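Local coordinates for prolyl oligopeptidase (Novosphingobium capsulatum, PDB 1YR2), which probably hydrolyses oligopeptides on the carboxyl side of proline, and much less readily of alanine, acting as a serine peptidase of the prolyl oligopeptidase family, at residues Ala400-Gly405 against Ala442-Trp447; Ile406-Gly411 against Leu502-Ser507; Ser427-Ala432 against Ala457-Glu462. All blocks are in the same frame, centred on the assembly; numbering follows the deposited sequence.

How the interactions relate
Interaction 1 stays inside the beta-propeller, where the chain leaving strand 397-400 meets strand 443-446, whereas interactions 2 and 3 join the propeller to the alpha/beta-hydrolase domain. Interactions 1 and 2 reach the same four-stranded sheet at its two outermost strands; interaction 1 is the most open to solvent and interaction 2 partly buried. Interaction 3 is buried, set at the turn after strand 421-427 of that sheet. The chemistry follows the place: backbone and hydroxyl bonds between neighbouring blades in 1, one serine hydroxyl bonded to a proline carbonyl in 2, and apolar packing with a water bridge in 3. Interactions 2 and 3 touch, with Ile406 O probably hydrogen-bonded to Ser427 OG at 2.7 Å.

Interaction 1 of 3, residues Ala400-Gly405 against Ala442-Trp447; sequences AVSLPG and AKTTPW
Thr444 holds OG1 between its backbone N and its carbonyl carbon (chi1 58°), which points the hydroxyl at the carbonyl of Ser402, while Val401 swings CG1 opposite its own backbone N and sends it to the methyl of Thr444. The hydroxyl bond is short: Thr444 OG1 donates to Ser402 O at 2.6 Å, arriving tilted by 24° from the carbonyl plane. On the other branch of the threonine, Val401 CG1 meets Thr444 CG2 at 3.6 Å, the two side chains crossing at about a right angle, and so one threonine serves both a polar and an apolar partner. The backbones join one step earlier. Ser402 N donates to Ala442 O at 3.1 Å, and a CA-H...O contact from Val401 CA at 3.3 Å supplements this amide bond to Ala442 O. Ser402 OG lies 3.3 Å from Lys443 CA, alongside the chain, and takes a weak, long bond from the amide of Thr444. The methyl of Ala442 touches Val401 CG2 loosely. Inward, Val401 and Thr444 both rest on Leu423 of strand 421-427, while the lysine chain bends off on the exposed side. Ala442 and Lys443 form a G1 beta bulge against strand 433-438, Ala442 taking the positive phi of that bulge. The contact thus fastens the chain just beyond the outermost strand of one blade to the outermost strand of the next, a link between the outer edges of adjacent blades, each a four-stranded antiparallel sheet, as in the beta-propeller fold.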
# COMPACT_ATOMS: atom_id res chain seq x y z
N ALA A 400 -7.34 7.85 22.27
CA ALA A 400 -7.26 7.43 20.87
C ALA A 400 -8.35 8.13 20.06
O ALA A 400 -9.45 8.42 20.58
CB ALA A 400 -7.45 5.93 20.76
N VAL A 401 -8.05 8.38 18.78
CA VAL A 401 -9.05 8.85 17.84
C VAL A 401 -10.03 7.72 17.54
O VAL A 401 -9.62 6.61 17.22
CB VAL A 401 -8.41 9.34 16.50
CG1 VAL A 401 -9.50 9.69 15.47
CG2 VAL A 401 -7.54 10.55 16.72
N SER A 402 -11.33 8.00 17.64
CA SER A 402 -12.37 7.07 17.22
C SER A 402 -12.39 6.98 15.68
O SER A 402 -12.48 7.99 15.01
CB SER A 402 -13.75 7.53 17.77
OG SER A 402 -14.09 8.82 17.19
N LEU A 403 -12.24 5.77 15.14
CA LEU A 403 -12.31 5.51 13.70
C LEU A 403 -13.57 4.71 13.36
O LEU A 403 -14.11 4.06 14.26
CB LEU A 403 -11.05 4.72 13.30
CG LEU A 403 -9.67 5.36 13.49
CD1 LEU A 403 -8.61 4.36 13.14
CD2 LEU A 403 -9.56 6.60 12.66
N PRO A 404 -14.04 4.71 12.11
CA PRO A 404 -15.28 4.00 11.75
C PRO A 404 -15.21 2.49 11.99
O PRO A 404 -16.25 1.87 12.22
CB PRO A 404 -15.44 4.29 10.24
CG PRO A 404 -14.56 5.31 9.89
CD PRO A 404 -13.48 5.39 10.95
N GLY A 405 -14.02 1.92 11.96
CA GLY A 405 -13.81 0.51 12.21
C GLY A 405 -12.32 0.21 12.07
O GLY A 405 -11.48 1.14 12.02
N ALA A 442 -11.23 14.34 19.52
CA ALA A 442 -10.56 13.21 18.88
C ALA A 442 -11.60 12.26 18.28
O ALA A 442 -11.44 11.05 18.32
CB ALA A 442 -9.64 12.51 19.90
N LYS A 443 -12.64 12.84 17.68
CA LYS A 443 -13.69 12.06 17.03
C LYS A 443 -13.78 12.35 15.54
O LYS A 443 -13.71 13.50 15.09
CB LYS A 443 -15.03 12.39 17.66
CG LYS A 443 -15.25 11.90 19.11
CD LYS A 443 -16.67 12.30 19.58
CE LYS A 443 -17.19 11.44 20.75
NZ LYS A 443 -16.15 11.31 21.83
N THR A 444 -13.92 11.29 14.77
CA THR A 444 -14.12 11.41 13.34
C THR A 444 -15.59 11.28 13.02
O THR A 444 -16.34 10.61 13.72
CB THR A 444 -13.31 10.38 12.57
OG1 THR A 444 -13.64 9.04 12.99
CG2 THR A 444 -11.81 10.56 12.85
N THR A 445 -15.96 11.94 11.94
CA THR A 445 -17.29 11.92 11.38
C THR A 445 -17.12 12.00 9.88
O THR A 445 -16.05 12.37 9.37
CB THR A 445 -18.15 13.15 11.82
OG1 THR A 445 -17.39 14.35 11.65
CG2 THR A 445 -18.44 13.15 13.25
N PRO A 446 -18.16 11.68 9.14
CA PRO A 446 -18.09 11.83 7.67
C PRO A 446 -17.88 13.25 7.20
O PRO A 446 -18.39 14.20 7.78
CB PRO A 446 -19.46 11.28 7.21
CG PRO A 446 -19.88 10.40 8.33
CD PRO A 446 -19.42 11.07 9.60
N TRP A 447 -17.12 13.41 6.11
CA TRP A 447 -16.97 14.69 5.45
C TRP A 447 -17.78 14.63 4.14
O TRP A 447 -18.98 14.37 4.17
CB TRP A 447 -15.47 15.00 5.26
CG TRP A 447 -15.21 16.38 4.76
CD1 TRP A 447 -15.67 17.56 5.34
CD2 TRP A 447 -14.49 16.78 3.58
NE1 TRP A 447 -15.28 18.63 4.57
CE2 TRP A 447 -14.57 18.19 3.49
CE3 TRP A 447 -13.78 16.08 2.59
CZ2 TRP A 447 -13.96 18.91 2.45
CZ3 TRP A 447 -13.18 16.78 1.55
CH2 TRP A 447 -13.29 18.20 1.49
O HOH W 1 -12.37 9.70 21.14

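Interaction 2 of 3, residues Ile406-Gly411 against Leu502-Ser507; sequences IGSASG and LTPWFS
Ser408 and Pro504 make the tight part of this contact, and there the serine hydroxyl does two things at once. Its OG donates to Pro504 O at 2.7 Å, in the carbonyl plane and on a lone pair, and it also sits 3.3 Å from Pro504 CD, beside the ring. With OG turned anti to the carbonyl carbon (chi1 -70°), the hydroxyl reaches across to the proline. The ring itself presses on backbone: Pro504 CB lies 3.8 Å from Gly407 CA, where no side chain intervenes, and the ring also touches Lys385, Ser427 and Phe428 of the propeller. Away from this pair the fit slackens. Ile406, partly exposed, offers only CG2 to the ring, 4.3 Å from Pro504 CG, and the rest of its side chain leads away. Thr503 adds little, its CB lying nearest to Ser408 OG. Beyond the contact the chain runs straight into helix 508-514, N-capped by Ser507. The loop before that helix, set against the first strand of a propeller blade by a single hydroxyl bond and a small apolar patch, belongs to the interface between propeller and alpha/beta-hydrolase domain in prolyl oligopeptidases.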
# COMPACT_ATOMS: atom_id res chain seq x y z
N ILE A 406 -11.97 -1.06 12.00
CA ILE A 406 -10.56 -1.48 11.76
C ILE A 406 -10.12 -1.01 10.38
O ILE A 406 -10.81 -1.23 9.42
CB ILE A 406 -10.42 -3.01 11.93
CG1 ILE A 406 -10.51 -3.37 13.42
CG2 ILE A 406 -9.10 -3.52 11.37
CD1 ILE A 406 -10.72 -4.90 13.65
N GLY A 407 -8.95 -0.39 10.30
CA GLY A 407 -8.44 0.06 9.02
C GLY A 407 -7.08 0.72 9.09
O GLY A 407 -6.30 0.49 10.00
N SER A 408 -6.76 1.46 8.03
CA SER A 408 -5.47 2.13 7.94
C SER A 408 -5.69 3.65 7.82
O SER A 408 -6.50 4.13 7.01
CB SER A 408 -4.72 1.62 6.75
OG SER A 408 -4.31 0.27 6.97
N ALA A 409 -4.94 4.41 8.61
CA ALA A 409 -5.02 5.87 8.52
C ALA A 409 -3.80 6.36 7.73
O ALA A 409 -2.67 5.97 7.98
CB ALA A 409 -5.05 6.50 9.87
N SER A 410 -4.04 7.19 6.73
CA SER A 410 -2.93 7.84 6.07
C SER A 410 -2.81 9.22 6.66
O SER A 410 -2.56 9.37 7.87
CB SER A 410 -3.14 7.82 4.58
OG SER A 410 -3.35 6.47 4.21
N GLY A 411 -2.92 10.22 5.87
CA GLY A 411 -2.54 11.52 6.31
C GLY A 411 -3.56 12.21 7.21
O GLY A 411 -4.74 11.78 7.38
N LEU A 502 1.03 -6.52 5.97
CA LEU A 502 -0.25 -6.49 5.29
C LEU A 502 -1.31 -5.81 6.15
O LEU A 502 -2.21 -6.45 6.69
CB LEU A 502 -0.68 -7.88 4.88
CG LEU A 502 0.13 -8.51 3.76
CD1 LEU A 502 -0.56 -9.83 3.41
CD2 LEU A 502 0.22 -7.61 2.54
N THR A 503 -1.20 -4.50 6.25
CA THR A 503 -2.17 -3.69 6.95
C THR A 503 -3.38 -3.47 6.05
O THR A 503 -3.27 -3.69 4.88
CB THR A 503 -1.59 -2.32 7.32
OG1 THR A 503 -0.97 -1.72 6.18
CG2 THR A 503 -0.44 -2.49 8.26
N PRO A 504 -4.54 -3.11 6.60
CA PRO A 504 -5.74 -3.03 5.76
C PRO A 504 -5.62 -2.06 4.57
O PRO A 504 -5.04 -1.00 4.69
CB PRO A 504 -6.83 -2.55 6.74
CG PRO A 504 -6.36 -3.05 8.09
CD PRO A 504 -4.86 -2.82 8.02
N TRP A 505 -6.23 -2.43 3.46
CA TRP A 505 -6.35 -1.58 2.30
C TRP A 505 -7.60 -2.00 1.53
O TRP A 505 -8.13 -3.08 1.78
CB TRP A 505 -5.10 -1.67 1.42
CG TRP A 505 -5.02 -2.84 0.48
CD1 TRP A 505 -5.27 -2.83 -0.85
CD2 TRP A 505 -4.64 -4.18 0.81
NE1 TRP A 505 -5.10 -4.09 -1.38
CE2 TRP A 505 -4.72 -4.94 -0.37
CE3 TRP A 505 -4.28 -4.83 1.99
CZ2 TRP A 505 -4.41 -6.29 -0.42
CZ3 TRP A 505 -3.96 -6.19 1.95
CH2 TRP A 505 -4.03 -6.90 0.74
N PHE A 506 -8.01 -1.19 0.59
CA PHE A 506 -9.19 -1.50 -0.21
C PHE A 506 -8.77 -2.15 -1.50
O PHE A 506 -8.07 -1.55 -2.30
CB PHE A 506 -10.09 -0.25 -0.48
CG PHE A 506 -11.27 -0.60 -1.32
CD1 PHE A 506 -12.31 -1.26 -0.77
CD2 PHE A 506 -11.27 -0.35 -2.68
CE1 PHE A 506 -13.42 -1.69 -1.55
CE2 PHE A 506 -12.36 -0.75 -3.48
CZ PHE A 506 -13.43 -1.42 -2.90
N SER A 507 -9.23 -3.39 -1.71
CA SER A 507 -9.03 -4.14 -2.92
C SER A 507 -10.39 -4.36 -3.58
O SER A 507 -11.25 -4.99 -2.97
CB SER A 507 -8.46 -5.54 -2.57
OG SER A 507 -8.51 -6.41 -3.67

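Interaction 3 of 3, residues Ser427-Ala432 against Ala457-Glu462; sequences SFTQPA and ADFRVE
Ser427 starts the contact by facing Val461, its OG 3.8 Å from Val461 CG2. The touch on that methyl is van der Waals; the hydroxyl is hydrogen-bonded to Ile406 O. Phe428 follows, meeting Val461 with the rim of its ring: Val461 CG1 approaches CD2 of Phe428 at 4.1 Å, near the ring plane, and the two side chains cross at about a right angle. The same ring also meets Phe477, and both Phe428 and Val461 touch Val479 of strand 473-481. Thr429 carries most of the contact on its segment. Its CG2, anti to the carbonyl carbon, lies 3.6 Å from Phe459 CB and leans obliquely on the start of that ring, while the hydroxyl on the other branch (chi1 53°) passes Val461 CG2. The hydroxyl is also joined to strand 459-467 through a water, 3.1 Å from Thr429 OG1 and donating to Phe459 O at 2.8 Å. Met511 of helix 508-514 packs on both Thr429 and Phe459. With an alanine here, the loss of the methyl and hydroxyl would probably open a gap beside Phe459 CB and cost the bridging water its bond to the propeller side. Gln430 closes the turn: its N bonds to Ser427 O and its O accepts from Ser427 N, a type I turn making a two-residue beta hairpin, and its side-chain NE2 donates to Pro431 O at 2.8 Å. A propeller hairpin tip thus packs on strand 459-467, the edge of the eight-stranded alpha/beta-hydrolase sheet, an interdomain contact characteristic of the two-domain prolyl oligopeptidase architecture.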
# COMPACT_ATOMS: atom_id res chain seq x y z
N SER A 427 -9.97 0.77 4.33
CA SER A 427 -9.97 -0.58 4.85
C SER A 427 -10.50 -1.53 3.80
O SER A 427 -10.78 -1.12 2.71
CB SER A 427 -10.81 -0.69 6.14
OG SER A 427 -10.45 -1.87 6.85
N PHE A 428 -10.63 -2.82 4.13
CA PHE A 428 -11.04 -3.81 3.13
C PHE A 428 -12.42 -3.50 2.55
O PHE A 428 -12.69 -3.88 1.41
CB PHE A 428 -11.00 -5.22 3.71
CG PHE A 428 -9.67 -5.60 4.23
CD1 PHE A 428 -8.64 -5.87 3.36
CD2 PHE A 428 -9.42 -5.62 5.61
CE1 PHE A 428 -7.39 -6.20 3.81
CE2 PHE A 428 -8.15 -6.02 6.09
CZ PHE A 428 -7.13 -6.28 5.18
N THR A 429 -13.27 -2.77 3.28
CA THR A 429 -14.58 -2.40 2.74
C THR A 429 -14.78 -0.92 2.70
O THR A 429 -15.92 -0.43 2.60
CB THR A 429 -15.69 -3.00 3.58
OG1 THR A 429 -15.46 -2.64 4.96
CG2 THR A 429 -15.58 -4.54 3.51
N GLN A 430 -13.68 -0.18 2.70
CA GLN A 430 -13.72 1.28 2.65
C GLN A 430 -12.63 1.81 1.75
O GLN A 430 -11.47 1.92 2.15
CB GLN A 430 -13.62 1.85 4.06
CG GLN A 430 -13.59 3.37 4.17
CD GLN A 430 -14.85 3.97 3.65
OE1 GLN A 430 -15.85 3.99 4.36
NE2 GLN A 430 -14.82 4.45 2.41
N PRO A 431 -12.96 2.14 0.50
CA PRO A 431 -12.00 2.87 -0.31
C PRO A 431 -11.57 4.16 0.39
O PRO A 431 -12.38 4.75 1.11
CB PRO A 431 -12.77 3.16 -1.60
CG PRO A 431 -13.91 2.19 -1.59
CD PRO A 431 -14.25 1.96 -0.17
N ALA A 432 -10.33 4.60 0.16
CA ALA A 432 -9.74 5.70 0.90
C ALA A 432 -10.73 6.85 0.88
O ALA A 432 -11.23 7.23 -0.17
CB ALA A 432 -8.48 6.14 0.28
N ALA A 457 -20.81 0.56 5.75
CA ALA A 457 -21.47 0.09 6.99
C ALA A 457 -22.26 -1.24 6.87
O ALA A 457 -22.70 -1.79 7.88
CB ALA A 457 -22.40 1.18 7.51
N ASP A 458 -22.44 -1.76 5.66
CA ASP A 458 -23.07 -3.06 5.49
C ASP A 458 -22.08 -4.21 5.64
O ASP A 458 -22.44 -5.35 5.40
CB ASP A 458 -23.72 -3.17 4.10
CG ASP A 458 -25.08 -2.53 4.04
OD1 ASP A 458 -25.60 -2.13 5.09
OD2 ASP A 458 -25.73 -2.41 2.96
N PHE A 459 -20.85 -3.92 6.04
CA PHE A 459 -19.82 -4.93 6.14
C PHE A 459 -19.08 -4.71 7.46
O PHE A 459 -19.08 -3.59 7.99
CB PHE A 459 -18.81 -4.80 4.99
CG PHE A 459 -19.43 -4.86 3.66
CD1 PHE A 459 -20.02 -3.74 3.11
CD2 PHE A 459 -19.46 -6.06 2.96
CE1 PHE A 459 -20.69 -3.85 1.90
CE2 PHE A 459 -20.09 -6.12 1.73
CZ PHE A 459 -20.69 -5.01 1.24
N ARG A 460 -18.41 -5.76 7.93
CA ARG A 460 -17.65 -5.71 9.16
C ARG A 460 -16.26 -6.28 8.95
O ARG A 460 -16.14 -7.39 8.42
CB ARG A 460 -18.38 -6.58 10.18
CG ARG A 460 -18.08 -6.26 11.61
CD ARG A 460 -18.99 -7.04 12.60
NE ARG A 460 -20.34 -6.48 12.68
CZ ARG A 460 -21.47 -7.12 12.36
NH1 ARG A 460 -21.46 -8.38 11.92
NH2 ARG A 460 -22.63 -6.49 12.47
N VAL A 461 -15.22 -5.54 9.37
CA VAL A 461 -13.85 -6.07 9.43
C VAL A 461 -13.63 -6.47 10.88
O VAL A 461 -13.78 -5.63 11.77
CB VAL A 461 -12.81 -5.00 9.05
CG1 VAL A 461 -11.39 -5.49 9.22
CG2 VAL A 461 -13.03 -4.53 7.62
N GLU A 462 -13.25 -7.72 11.12
CA GLU A 462 -12.96 -8.18 12.48
C GLU A 462 -11.50 -8.60 12.52
O GLU A 462 -10.92 -8.83 11.49
CB GLU A 462 -13.83 -9.40 12.79
CG GLU A 462 -15.28 -9.03 13.01
CD GLU A 462 -16.16 -10.23 13.37
OE1 GLU A 462 -16.12 -10.71 14.51
OE2 GLU A 462 -16.89 -10.69 12.47
O HOH W 2 -16.99 -1.71 7.55